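Local coordinates for protein thioesterase (Pseudomonas aeruginosa, PDB 2O5U) that probably hydrolyses fatty acyl-CoA thioesters, as a hot-dog-fold member of the 4-hydroxybenzoyl-CoA thioesterase family, at residues A[3-8]-A[70-75]; A[15-20]-A[42-47]; A[29-34]-A[76-81]; A[86-91]-A[98-103]. One frame throughout, in Å; residues are numbered along the deposited sequence.

Contact 4 is the heart of the sheet, a hairpin pairing held by backbone hydrogen bonds, its centre about 6 Å from the centre of the chain. Contact 2 lays strand 15-19, outermost in this chain's sheet, against helix 34-53; it is buried too, yet its polar groups meet through water. The two touch: His15 O probably accepts from Leu87 N, and Ala44 and Val45 pack on Leu101 and Tyr99. Contacts 1 and 3 lie farther out, tying loop to strand end and loop to loop, each with one direct hydrogen bond, one water and one CH-pi contact. A probable Tyr73 OH-Asn34 O hydrogen bond joins them. Contact 3 reaches contact 4 through Val77 and Leu103.

Contact 1 (A[3-8]-A[70-75]); sequences ATAPRP and SCDYFA
Ala3 N donates to Tyr73 O at 2.9 Å, a fairly straight bond (162° at the hydrogen). A water donates to Ala3 O and to Phe74 O, each at 2.8 Å, and bridges the two backbones a second time. Between these polar links and the rest of the N-terminal arm lies the Phe74 ring, with residues 3-8 curling round it. Its CG stands beside the backbone N, anti to the carbonyl carbon (chi1 -54°), which turns the ring toward the arm. Arg7 lays its CG over one face, 3.6 Å from the ring centroid, a CH-pi contact; the chain then runs back along the phenylalanine in the opposite direction, so that NE lies 3.5 Å from Phe74 CB and the guanidinium plane is only 23° from that of the ring. Asp72 O approaches the opposite face. Round the rim, Ala3 O and Ala5 CB lie near the ring plane, while Pro8 CD comes in obliquely, 3.6 Å from Phe74 CE1. The arginine is held at its polar end by Ala111 O, which accepts from NE, and this is consistent with the aliphatic part staying over the ring. The arm thus covers the end of strand 62-73, an outer strand of this chain's sheet. On one side Asp72 and Phe74 bond to strand 113-123 and the residues leading into it; on the other, Ser70 to Asp72 pair antiparallel with a strand of the second subunit, carrying the sheet across the interface.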
loop_
_atom_site.group_PDB
_atom_site.type_symbol
_atom_site.label_atom_id
_atom_site.label_comp_id
_atom_site.label_asym_id
_atom_site.label_seq_id
_atom_site.Cartn_x
_atom_site.Cartn_y
_atom_site.Cartn_z
ATOM N N ALA A 3 -8.889 -11.885 18.518
ATOM C CA ALA A 3 -10.274 -12.303 18.303
ATOM C C ALA A 3 -10.585 -13.595 19.058
ATOM O O ALA A 3 -9.757 -14.484 19.165
ATOM C CB ALA A 3 -10.565 -12.481 16.799
ATOM N N THR A 4 -11.784 -13.666 19.590
ATOM C CA THR A 4 -12.183 -14.794 20.442
ATOM C C THR A 4 -13.134 -15.738 19.714
ATOM O O THR A 4 -13.530 -16.772 20.299
ATOM C CB THR A 4 -12.889 -14.289 21.683
ATOM O OG1 THR A 4 -14.009 -13.505 21.266
ATOM C CG2 THR A 4 -11.927 -13.407 22.513
ATOM N N ALA A 5 -13.524 -15.376 18.474
ATOM C CA ALA A 5 -14.293 -16.283 17.593
ATOM C C ALA A 5 -13.627 -17.666 17.476
ATOM O O ALA A 5 -12.400 -17.792 17.667
ATOM C CB ALA A 5 -14.541 -15.637 16.135
ATOM N N PRO A 6 -14.436 -18.712 17.165
ATOM C CA PRO A 6 -13.873 -20.063 16.963
ATOM C C PRO A 6 -12.879 -20.071 15.811
ATOM O O PRO A 6 -13.200 -19.564 14.725
ATOM C CB PRO A 6 -15.090 -20.952 16.669
ATOM C CG PRO A 6 -16.327 -20.073 16.756
ATOM C CD PRO A 6 -15.909 -18.643 17.045
ATOM N N ARG A 7 -11.652 -20.539 16.057
ATOM C CA ARG A 7 -10.639 -20.521 15.003
ATOM C C ARG A 7 -10.894 -21.602 13.960
ATOM O O ARG A 7 -10.963 -22.761 14.306
ATOM C CB ARG A 7 -9.231 -20.694 15.581
ATOM C CG ARG A 7 -8.548 -19.420 15.818
ATOM C CD ARG A 7 -7.235 -19.618 16.574
ATOM N NE ARG A 7 -6.079 -19.413 15.723
ATOM C CZ ARG A 7 -4.847 -19.387 16.221
ATOM N NH1 ARG A 7 -3.782 -19.153 15.457
ATOM N NH2 ARG A 7 -4.704 -19.574 17.536
ATOM N N PRO A 8 -11.046 -21.215 12.680
ATOM C CA PRO A 8 -11.226 -22.196 11.622
ATOM C C PRO A 8 -9.935 -22.959 11.356
ATOM O O PRO A 8 -8.817 -22.470 11.653
ATOM C CB PRO A 8 -11.572 -21.338 10.403
ATOM C CG PRO A 8 -11.749 -19.973 10.922
ATOM C CD PRO A 8 -11.030 -19.847 12.149
ATOM N N SER A 70 -15.340 -8.687 5.809
ATOM C CA SER A 70 -14.984 -8.642 7.250
ATOM C C SER A 70 -13.846 -9.585 7.558
ATOM O O SER A 70 -13.548 -10.535 6.757
ATOM C CB SER A 70 -16.223 -8.952 8.122
ATOM O OG SER A 70 -16.765 -10.225 7.784
ATOM N N CYS A 71 -13.187 -9.375 8.715
ATOM C CA CYS A 71 -12.080 -10.250 9.105
ATOM C C CYS A 71 -11.982 -10.320 10.625
ATOM O O CYS A 71 -12.238 -9.330 11.308
ATOM C CB CYS A 71 -10.731 -9.693 8.579
ATOM S SG CYS A 71 -9.341 -10.868 8.618
ATOM N N ASP A 72 -11.610 -11.489 11.131
ATOM C CA ASP A 72 -11.224 -11.662 12.549
ATOM C C ASP A 72 -9.775 -12.033 12.565
ATOM O O ASP A 72 -9.329 -12.854 11.773
ATOM C CB ASP A 72 -12.052 -12.781 13.219
ATOM C CG ASP A 72 -13.546 -12.460 13.232
ATOM O OD1 ASP A 72 -13.953 -11.472 13.868
ATOM O OD2 ASP A 72 -14.305 -13.183 12.556
ATOM N N TYR A 73 -9.024 -11.442 13.468
ATOM C CA TYR A 73 -7.578 -11.676 13.562
ATOM C C TYR A 73 -7.275 -12.430 14.852
ATOM O O TYR A 73 -7.545 -11.900 15.945
ATOM C CB TYR A 73 -6.875 -10.336 13.578
ATOM C CG TYR A 73 -7.220 -9.460 12.379
ATOM C CD1 TYR A 73 -8.329 -8.615 12.387
ATOM C CD2 TYR A 73 -6.426 -9.511 11.229
ATOM C CE1 TYR A 73 -8.674 -7.814 11.230
ATOM C CE2 TYR A 73 -6.718 -8.707 10.109
ATOM C CZ TYR A 73 -7.834 -7.888 10.114
ATOM O OH TYR A 73 -8.046 -7.127 8.990
ATOM N N PHE A 74 -6.735 -13.648 14.722
ATOM C CA PHE A 74 -6.565 -14.563 15.894
ATOM C C PHE A 74 -5.159 -14.516 16.441
ATOM O O PHE A 74 -4.969 -14.557 17.651
ATOM C CB PHE A 74 -6.935 -16.014 15.528
ATOM C CG PHE A 74 -8.310 -16.158 14.929
ATOM C CD1 PHE A 74 -8.469 -16.478 13.591
ATOM C CD2 PHE A 74 -9.443 -15.948 15.702
ATOM C CE1 PHE A 74 -9.783 -16.579 13.021
ATOM C CE2 PHE A 74 -10.743 -16.076 15.139
ATOM C CZ PHE A 74 -10.901 -16.364 13.786
ATOM N N ALA A 75 -4.178 -14.364 15.556
ATOM C CA ALA A 75 -2.791 -14.277 15.948
ATOM C C ALA A 75 -1.941 -13.622 14.864
ATOM O O ALA A 75 -2.164 -13.900 13.690
ATOM C CB ALA A 75 -2.232 -15.712 16.248
HETATM O O HOH W 1 -6.993 -14.660 19.653
#

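Contact 2 (A[15-20]-A[42-47]); sequences HFQPIS and DTAVNT
Gln17 OE1 lies 3.4 Å from Thr47 CB and equally near Ala44 CA, with the amide passing aslant over Thr47. An extended chain carries it from strand 15-19 to the surface of helix 34-53: CG is anti to the backbone N (chi1 -175°) and the next torsion stays near 180°. NE2 lies beside the CG2 and OG1 of Thr47 without bonding to either. Two residues along the strand, Ile19 meets the previous turn of the helix, setting CD1 3.9 Å from Thr43 CG2. Both threonines turn CG2 anti to their own backbone N, and Thr47 OG1 is thereby brought round to Thr43 O, to which it donates at 2.6 Å. Thr47 N bonds to the same oxygen from the other face of its plane, so this carbonyl is gripped twice within the helix. The segments cross at 123°, strand against helix, the packing of sheet on central helix that defines the hot-dog fold. Ala44 also packs on Met85 and Leu101 of the sheet, while Thr47 touches Phe79 of the third subunit. No direct hydrogen bond joins the two segments. One water lies close to both Gln17 OE1 and Ala44 O, a doubtful bridge; another donates to Thr47 OG1 but accepts only weakly from Gln17 NE2. The amide is therefore seated mainly by van der Waals contact, with water near both ends, a polar margin beside the apolar Ile19-Thr43 contact.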
loop_
_atom_site.group_PDB
_atom_site.type_symbol
_atom_site.label_atom_id
_atom_site.label_comp_id
_atom_site.label_asym_id
_atom_site.label_seq_id
_atom_site.Cartn_x
_atom_site.Cartn_y
_atom_site.Cartn_z
ATOM N N HIS A 15 -9.265 -24.605 -1.536
ATOM C CA HIS A 15 -8.209 -24.189 -2.412
ATOM C C HIS A 15 -7.223 -23.306 -1.635
ATOM O O HIS A 15 -7.655 -22.418 -0.882
ATOM C CB HIS A 15 -8.801 -23.379 -3.551
ATOM C CG HIS A 15 -7.777 -22.727 -4.434
ATOM N ND1 HIS A 15 -7.109 -23.410 -5.431
ATOM C CD2 HIS A 15 -7.317 -21.456 -4.478
ATOM C CE1 HIS A 15 -6.278 -22.587 -6.042
ATOM N NE2 HIS A 15 -6.383 -21.398 -5.478
ATOM N N PHE A 16 -5.936 -23.489 -1.902
ATOM C CA PHE A 16 -4.867 -22.764 -1.215
ATOM C C PHE A 16 -3.925 -22.027 -2.144
ATOM O O PHE A 16 -3.555 -22.543 -3.196
ATOM C CB PHE A 16 -4.060 -23.732 -0.329
ATOM C CG PHE A 16 -4.852 -24.195 0.823
ATOM C CD1 PHE A 16 -5.688 -25.287 0.685
ATOM C CD2 PHE A 16 -4.839 -23.486 2.025
ATOM C CE1 PHE A 16 -6.487 -25.715 1.751
ATOM C CE2 PHE A 16 -5.630 -23.904 3.093
ATOM C CZ PHE A 16 -6.463 -25.000 2.943
ATOM N N GLN A 17 -3.487 -20.860 -1.704
ATOM C CA GLN A 17 -2.526 -20.124 -2.506
ATOM C C GLN A 17 -1.511 -19.458 -1.638
ATOM O O GLN A 17 -1.875 -18.662 -0.776
ATOM C CB GLN A 17 -3.204 -19.046 -3.332
ATOM C CG GLN A 17 -2.220 -18.355 -4.275
ATOM C CD GLN A 17 -2.745 -17.055 -4.796
ATOM O OE1 GLN A 17 -3.948 -16.873 -4.893
ATOM N NE2 GLN A 17 -1.845 -16.153 -5.178
ATOM N N PRO A 18 -0.246 -19.716 -1.931
ATOM C CA PRO A 18 0.791 -19.016 -1.227
ATOM C C PRO A 18 0.823 -17.559 -1.700
ATOM O O PRO A 18 0.538 -17.250 -2.877
ATOM C CB PRO A 18 2.049 -19.796 -1.642
ATOM C CG PRO A 18 1.725 -20.289 -2.992
ATOM C CD PRO A 18 0.302 -20.641 -2.946
ATOM N N ILE A 19 1.144 -16.653 -0.781
ATOM C CA ILE A 19 1.355 -15.237 -1.090
ATOM C C ILE A 19 2.605 -14.834 -0.352
ATOM O O ILE A 19 2.662 -14.995 0.831
ATOM C CB ILE A 19 0.191 -14.342 -0.622
ATOM C CG1 ILE A 19 -1.123 -14.750 -1.355
ATOM C CG2 ILE A 19 0.508 -12.872 -0.856
ATOM C CD1 ILE A 19 -2.309 -13.824 -1.151
ATOM N N SER A 20 3.611 -14.340 -1.064
ATOM C CA SER A 20 4.803 -13.886 -0.382
ATOM C C SER A 20 4.529 -12.575 0.351
ATOM O O SER A 20 3.821 -11.689 -0.152
ATOM C CB SER A 20 5.970 -13.748 -1.365
ATOM O OG SER A 20 5.627 -12.927 -2.471
ATOM N N ASP A 42 -8.385 -10.341 -1.570
ATOM C CA ASP A 42 -8.608 -9.848 -2.930
ATOM C C ASP A 42 -7.739 -10.573 -3.933
ATOM O O ASP A 42 -8.194 -10.921 -5.069
ATOM C CB ASP A 42 -8.223 -8.341 -3.035
ATOM C CG ASP A 42 -9.377 -7.416 -2.779
ATOM O OD1 ASP A 42 -10.342 -7.853 -2.102
ATOM O OD2 ASP A 42 -9.325 -6.265 -3.269
ATOM N N THR A 43 -6.475 -10.749 -3.544
ATOM C CA THR A 43 -5.498 -11.473 -4.345
ATOM C C THR A 43 -5.845 -12.931 -4.542
ATOM O O THR A 43 -5.833 -13.406 -5.664
ATOM C CB THR A 43 -4.057 -11.292 -3.758
ATOM O OG1 THR A 43 -3.810 -9.894 -3.778
ATOM C CG2 THR A 43 -3.000 -12.053 -4.601
ATOM N N ALA A 44 -6.145 -13.629 -3.452
ATOM C CA ALA A 44 -6.439 -15.064 -3.482
ATOM C C ALA A 44 -7.657 -15.306 -4.383
ATOM O O ALA A 44 -7.657 -16.240 -5.214
ATOM C CB ALA A 44 -6.756 -15.551 -2.047
ATOM N N VAL A 45 -8.696 -14.506 -4.186
ATOM C CA VAL A 45 -9.954 -14.698 -4.946
ATOM C C VAL A 45 -9.720 -14.385 -6.427
ATOM O O VAL A 45 -10.038 -15.176 -7.307
ATOM C CB VAL A 45 -11.132 -13.872 -4.363
ATOM C CG1 VAL A 45 -12.339 -13.845 -5.344
ATOM C CG2 VAL A 45 -11.621 -14.459 -3.053
ATOM N N ASN A 46 -9.131 -13.236 -6.711
ATOM C CA ASN A 46 -8.989 -12.887 -8.158
ATOM C C ASN A 46 -7.988 -13.715 -8.950
ATOM O O ASN A 46 -8.176 -13.971 -10.156
ATOM C CB ASN A 46 -8.778 -11.387 -8.279
ATOM C CG ASN A 46 -10.038 -10.643 -8.014
ATOM O OD1 ASN A 46 -10.970 -10.689 -8.827
ATOM N ND2 ASN A 46 -10.084 -9.916 -6.908
ATOM N N THR A 47 -6.942 -14.160 -8.266
ATOM C CA THR A 47 -5.988 -15.110 -8.855
ATOM C C THR A 47 -6.726 -16.359 -9.378
ATOM O O THR A 47 -6.580 -16.737 -10.555
ATOM C CB THR A 47 -4.858 -15.456 -7.838
ATOM O OG1 THR A 47 -4.177 -14.243 -7.464
ATOM C CG2 THR A 47 -3.836 -16.454 -8.450
HETATM O O HOH W 2 -6.063 -18.217 -4.455
HETATM O O HOH W 3 -1.344 -13.932 -7.464
#

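Contact 3 (A[29-34]-A[76-81]); sequences YGHVNN and PVAFPQ
Val32 N donates to Val77 O at 2.9 Å and almost straight, 172° at the hydrogen, tying together two irregular segments of a hot-dog fold: 29-34 leads into the central helix 34-53, while the loop 76-81 connects two strands of the sheet. The inner side of the contact is closely packed. Val32 CG2 meets Val77 CG2 at 3.8 Å and also lies against Phe79 N, and the two valines are enclosed further by Tyr37 of the helix and, behind Val77, by Leu103 and Leu105 of the sheet. Val32 turns CG2 to the side of its own backbone N, anti to the carbonyl carbon, and with CG1 at chi1 168° this is the branch that faces the other segment. The outer side is more exposed to solvent, though His31 and Pro76 still touch closely. The proline lies alongside the imidazole, pointing the same way, with CB 3.7 Å from the ring centroid, over one face: a CH-pi contact. Ala78 CB touches the ring edge near ND1. A water also bridges the backbones, donating to Val32 O at 2.7 Å and accepting a weak bond from Val77 N. Gly30, at a positive phi of 100°, makes the turn into His31; its O accepts from Gln58 of the third subunit. Asn33 stands at the N-cap of the helix, its OD1 taking the amide of Val35. In 76-81 the chain folds back through a cis peptide before Pro80, and Gln81 OE1 accepts from Ala78 N at 2.8 Å, with that nitrogen in the carbonyl plane.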
loop_
_atom_site.group_PDB
_atom_site.type_symbol
_atom_site.label_atom_id
_atom_site.label_comp_id
_atom_site.label_asym_id
_atom_site.label_seq_id
_atom_site.Cartn_x
_atom_site.Cartn_y
_atom_site.Cartn_z
ATOM N N TYR A 29 4.279 -1.581 14.737
ATOM C CA TYR A 29 4.347 -2.530 15.871
ATOM C C TYR A 29 4.946 -3.869 15.475
ATOM O O TYR A 29 5.045 -4.762 16.309
ATOM C CB TYR A 29 2.980 -2.710 16.492
ATOM C CG TYR A 29 2.336 -1.424 16.993
ATOM C CD1 TYR A 29 3.038 -0.523 17.764
ATOM C CD2 TYR A 29 1.012 -1.147 16.724
ATOM C CE1 TYR A 29 2.440 0.632 18.259
ATOM C CE2 TYR A 29 0.402 0.017 17.236
ATOM C CZ TYR A 29 1.134 0.877 18.000
ATOM O OH TYR A 29 0.574 2.016 18.534
ATOM N N GLY A 30 5.317 -4.032 14.202
ATOM C CA GLY A 30 6.176 -5.133 13.785
ATOM C C GLY A 30 5.530 -6.345 13.139
ATOM O O GLY A 30 6.231 -7.256 12.748
ATOM N N HIS A 31 4.206 -6.377 13.045
ATOM C CA HIS A 31 3.529 -7.523 12.442
ATOM C C HIS A 31 2.768 -7.016 11.205
ATOM O O HIS A 31 2.540 -5.801 11.033
ATOM C CB HIS A 31 2.531 -8.152 13.433
ATOM C CG HIS A 31 3.155 -8.592 14.731
ATOM N ND1 HIS A 31 4.250 -9.416 14.779
ATOM C CD2 HIS A 31 2.812 -8.354 16.020
ATOM C CE1 HIS A 31 4.583 -9.648 16.042
ATOM N NE2 HIS A 31 3.718 -9.023 16.815
ATOM N N VAL A 32 2.299 -7.953 10.402
ATOM C CA VAL A 32 1.510 -7.599 9.200
ATOM C C VAL A 32 0.277 -6.830 9.615
ATOM O O VAL A 32 -0.521 -7.267 10.483
ATOM C CB VAL A 32 1.125 -8.857 8.372
ATOM C CG1 VAL A 32 0.011 -8.513 7.250
ATOM C CG2 VAL A 32 2.390 -9.500 7.770
ATOM N N ASN A 33 0.118 -5.662 8.995
ATOM C CA ASN A 33 -1.020 -4.774 9.294
ATOM C C ASN A 33 -2.405 -5.386 8.983
ATOM O O ASN A 33 -2.587 -6.106 8.004
ATOM C CB ASN A 33 -0.821 -3.407 8.616
ATOM C CG ASN A 33 -1.896 -2.431 8.978
ATOM O OD1 ASN A 33 -2.843 -2.229 8.219
ATOM N ND2 ASN A 33 -1.769 -1.822 10.157
ATOM N N ASN A 34 -3.366 -5.163 9.866
ATOM C CA ASN A 34 -4.740 -5.659 9.631
ATOM C C ASN A 34 -5.328 -5.417 8.210
ATOM O O ASN A 34 -6.015 -6.270 7.646
ATOM C CB ASN A 34 -5.676 -5.045 10.696
ATOM C CG ASN A 34 -5.796 -3.515 10.590
ATOM O OD1 ASN A 34 -6.738 -2.987 9.991
ATOM N ND2 ASN A 34 -4.842 -2.815 11.145
ATOM N N PRO A 76 -0.897 -12.867 15.234
ATOM C CA PRO A 76 -0.102 -12.155 14.195
ATOM C C PRO A 76 0.806 -13.029 13.321
ATOM O O PRO A 76 1.220 -14.126 13.720
ATOM C CB PRO A 76 0.719 -11.141 15.011
ATOM C CG PRO A 76 0.825 -11.664 16.358
ATOM C CD PRO A 76 -0.455 -12.517 16.600
ATOM N N VAL A 77 1.110 -12.539 12.136
ATOM C CA VAL A 77 2.234 -13.038 11.377
ATOM C C VAL A 77 3.081 -11.824 11.001
ATOM O O VAL A 77 2.685 -10.712 11.231
ATOM C CB VAL A 77 1.787 -13.816 10.068
ATOM C CG1 VAL A 77 0.894 -14.988 10.404
ATOM C CG2 VAL A 77 1.130 -12.888 9.029
ATOM N N ALA A 78 4.265 -12.044 10.464
ATOM C CA ALA A 78 5.135 -10.937 10.136
ATOM C C ALA A 78 5.930 -11.265 8.907
ATOM O O ALA A 78 6.439 -12.401 8.780
ATOM C CB ALA A 78 6.084 -10.654 11.371
ATOM N N PHE A 79 6.086 -10.296 8.010
ATOM C CA PHE A 79 7.112 -10.394 6.973
ATOM C C PHE A 79 8.434 -10.746 7.715
ATOM O O PHE A 79 8.716 -10.166 8.788
ATOM C CB PHE A 79 7.254 -9.060 6.196
ATOM C CG PHE A 79 8.564 -8.939 5.448
ATOM C CD1 PHE A 79 8.694 -9.438 4.147
ATOM C CD2 PHE A 79 9.690 -8.390 6.056
ATOM C CE1 PHE A 79 9.886 -9.367 3.484
ATOM C CE2 PHE A 79 10.902 -8.315 5.370
ATOM C CZ PHE A 79 11.001 -8.819 4.096
ATOM N N PRO A 80 9.239 -11.684 7.169
ATOM C CA PRO A 80 9.143 -12.372 5.887
ATOM C C PRO A 80 8.575 -13.808 6.001
ATOM O O PRO A 80 8.907 -14.669 5.176
ATOM C CB PRO A 80 10.602 -12.455 5.456
ATOM C CG PRO A 80 11.338 -12.624 6.779
ATOM C CD PRO A 80 10.475 -12.097 7.879
ATOM N N GLN A 81 7.715 -14.051 6.977
ATOM C CA GLN A 81 7.037 -15.342 7.021
ATOM C C GLN A 81 6.310 -15.669 5.702
ATOM O O GLN A 81 5.717 -14.784 5.010
ATOM C CB GLN A 81 6.098 -15.404 8.229
ATOM C CG GLN A 81 6.915 -15.485 9.532
ATOM C CD GLN A 81 6.039 -15.528 10.752
ATOM O OE1 GLN A 81 5.210 -14.657 10.946
ATOM N NE2 GLN A 81 6.175 -16.574 11.555
HETATM O O HOH W 4 -0.643 -9.662 11.667
#

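Contact 4 (A[86-91]-A[98-103]); sequences GLRVAR and QYELAL
Arg88 and Glu100 face each other as a hydrogen-bonded pair, and their side chains run side by side off the same face of the sheet. In one of two modelled positions, the chain rises from Arg88 CB to CG, set between the backbone N and the carbonyl carbon (chi1 67°), where it meets Glu100 CB at 3.5 Å. It continues extended to NE, which lies 3.5 Å from Glu100 CG. Glu100 CB then sits under the centre of the guanidinium, at CZ. The ends are tentative: NH1 donates to Gln12 O, whereas NH2 stays over the glutamate, 4.0 Å from Glu100 OE1, a long salt bridge of charges alone, since the oxygen lies well out of the guanidinium plane. Beneath them, Arg88 N donates to Glu100 O at 2.9 Å and Glu100 N returns a bond to Arg88 O. This is the hairpin of strands 83-92 and 96-105, antiparallel neighbours in the curved sheet of the hot-dog fold. Its regular register ends in a classic beta bulge: Ala90 and Arg91 both face Gln98, whose O accepts from Ala90 N at 2.8 Å and only weakly from Arg91 N at 3.4 Å. Gln98 N completes the set with a bond to Arg91 O. At the bulge Ala90 CB lies 3.2 Å from Gln98 OE1, a tight contact. On the other face Leu87 points the same way as Leu101, its CD1 3.8 Å from Leu101 CG, and Val89 lies beside Tyr99. Helix 34-53 covers Leu101 and Tyr99 through Val45, and Tyr99 OH is hydrogen-bonded to His119 ND1.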
loop_
_atom_site.group_PDB
_atom_site.type_symbol
_atom_site.label_atom_id
_atom_site.label_comp_id
_atom_site.label_asym_id
_atom_site.label_seq_id
_atom_site.Cartn_x
_atom_site.Cartn_y
_atom_site.Cartn_z
ATOM N N GLY A 86 -6.347 -19.940 2.436
ATOM C CA GLY A 86 -7.434 -20.893 2.111
ATOM C C GLY A 86 -8.682 -20.170 1.646
ATOM O O GLY A 86 -9.054 -19.093 2.158
ATOM N N LEU A 87 -9.307 -20.747 0.643
ATOM C CA LEU A 87 -10.480 -20.198 0.028
ATOM C C LEU A 87 -11.576 -21.253 -0.113
ATOM O O LEU A 87 -11.289 -22.409 -0.483
ATOM C CB LEU A 87 -10.082 -19.665 -1.345
ATOM C CG LEU A 87 -11.185 -19.124 -2.274
ATOM C CD1 LEU A 87 -12.020 -17.987 -1.634
ATOM C CD2 LEU A 87 -10.559 -18.670 -3.596
ATOM N N ARG A 88 -12.799 -20.884 0.270
ATOM C CA ARG A 88 -13.989 -21.610 -0.156
ATOM C C ARG A 88 -15.110 -20.610 -0.492
ATOM O O ARG A 88 -15.060 -19.469 -0.050
ATOM C CB ARG A 88 -14.468 -22.540 0.934
ATOM C CG ARG A 88 -14.971 -21.818 2.114
ATOM C CD ARG A 88 -15.725 -22.814 2.983
ATOM N NE ARG A 88 -16.388 -22.168 4.121
ATOM C CZ ARG A 88 -15.824 -21.975 5.316
ATOM N NH1 ARG A 88 -14.577 -22.344 5.544
ATOM N NH2 ARG A 88 -16.510 -21.406 6.288
ATOM N N VAL A 89 -16.114 -21.078 -1.244
ATOM C CA VAL A 89 -17.294 -20.278 -1.566
ATOM C C VAL A 89 -18.358 -20.775 -0.599
ATOM O O VAL A 89 -18.670 -21.971 -0.551
ATOM C CB VAL A 89 -17.685 -20.488 -3.064
ATOM C CG1 VAL A 89 -19.171 -20.223 -3.315
ATOM C CG2 VAL A 89 -16.727 -19.615 -3.963
ATOM N N ALA A 90 -18.920 -19.864 0.175
ATOM C CA ALA A 90 -19.994 -20.218 1.134
ATOM C C ALA A 90 -21.340 -20.168 0.456
ATOM O O ALA A 90 -22.215 -20.941 0.777
ATOM C CB ALA A 90 -20.001 -19.246 2.327
ATOM N N ARG A 91 -21.541 -19.210 -0.426
ATOM C CA ARG A 91 -22.756 -19.214 -1.269
ATOM C C ARG A 91 -22.556 -18.647 -2.644
ATOM O O ARG A 91 -21.728 -17.750 -2.853
ATOM C CB ARG A 91 -24.000 -18.610 -0.609
ATOM C CG ARG A 91 -23.876 -17.284 0.018
ATOM C CD ARG A 91 -25.221 -16.479 -0.119
ATOM N NE ARG A 91 -24.793 -15.100 -0.358
ATOM C CZ ARG A 91 -24.753 -14.506 -1.555
ATOM N NH1 ARG A 91 -25.229 -15.112 -2.654
ATOM N NH2 ARG A 91 -24.272 -13.276 -1.631
ATOM N N GLN A 98 -20.468 -15.227 -2.055
ATOM C CA GLN A 98 -19.795 -14.965 -0.761
ATOM C C GLN A 98 -18.625 -15.943 -0.619
ATOM O O GLN A 98 -18.827 -17.160 -0.607
ATOM C CB GLN A 98 -20.751 -15.143 0.417
ATOM C CG GLN A 98 -20.139 -14.689 1.844
ATOM C CD GLN A 98 -20.448 -15.650 3.016
ATOM O OE1 GLN A 98 -21.354 -16.466 2.949
ATOM N NE2 GLN A 98 -19.662 -15.543 4.113
ATOM N N TYR A 99 -17.406 -15.393 -0.470
ATOM C CA TYR A 99 -16.188 -16.167 -0.191
ATOM C C TYR A 99 -15.911 -16.233 1.322
ATOM O O TYR A 99 -16.184 -15.269 2.060
ATOM C CB TYR A 99 -14.983 -15.523 -0.870
ATOM C CG TYR A 99 -15.184 -15.109 -2.305
ATOM C CD1 TYR A 99 -15.549 -13.802 -2.658
ATOM C CD2 TYR A 99 -15.064 -16.039 -3.312
ATOM C CE1 TYR A 99 -15.721 -13.456 -4.043
ATOM C CE2 TYR A 99 -15.240 -15.721 -4.634
ATOM C CZ TYR A 99 -15.564 -14.441 -4.993
ATOM O OH TYR A 99 -15.712 -14.152 -6.316
ATOM N N GLU A 100 -15.446 -17.397 1.778
ATOM C CA GLU A 100 -14.713 -17.511 3.064
ATOM C C GLU A 100 -13.211 -17.704 2.829
ATOM O O GLU A 100 -12.836 -18.561 2.075
ATOM C CB GLU A 100 -15.222 -18.710 3.803
ATOM C CG GLU A 100 -16.698 -18.673 4.147
ATOM C CD GLU A 100 -17.000 -17.807 5.374
ATOM O OE1 GLU A 100 -16.085 -17.480 6.195
ATOM O OE2 GLU A 100 -18.170 -17.495 5.530
ATOM N N LEU A 101 -12.363 -16.952 3.540
ATOM C CA LEU A 101 -10.922 -17.040 3.398
ATOM C C LEU A 101 -10.272 -17.106 4.795
ATOM O O LEU A 101 -10.838 -16.609 5.767
ATOM C CB LEU A 101 -10.388 -15.796 2.679
ATOM C CG LEU A 101 -10.467 -15.878 1.131
ATOM C CD1 LEU A 101 -11.226 -14.764 0.554
ATOM C CD2 LEU A 101 -9.181 -16.039 0.488
ATOM N N ALA A 102 -9.109 -17.726 4.869
ATOM C CA ALA A 102 -8.319 -17.720 6.096
ATOM C C ALA A 102 -6.840 -17.668 5.680
ATOM O O ALA A 102 -6.461 -18.199 4.626
ATOM C CB ALA A 102 -8.663 -18.953 6.990
ATOM N N LEU A 103 -6.007 -17.004 6.486
ATOM C CA LEU A 103 -4.581 -16.983 6.306
ATOM C C LEU A 103 -4.002 -18.010 7.272
ATOM O O LEU A 103 -4.404 -18.058 8.446
ATOM C CB LEU A 103 -3.981 -15.602 6.605
ATOM C CG LEU A 103 -2.452 -15.451 6.464
ATOM C CD1 LEU A 103 -2.069 -14.034 6.022
ATOM C CD2 LEU A 103 -1.697 -15.858 7.723
#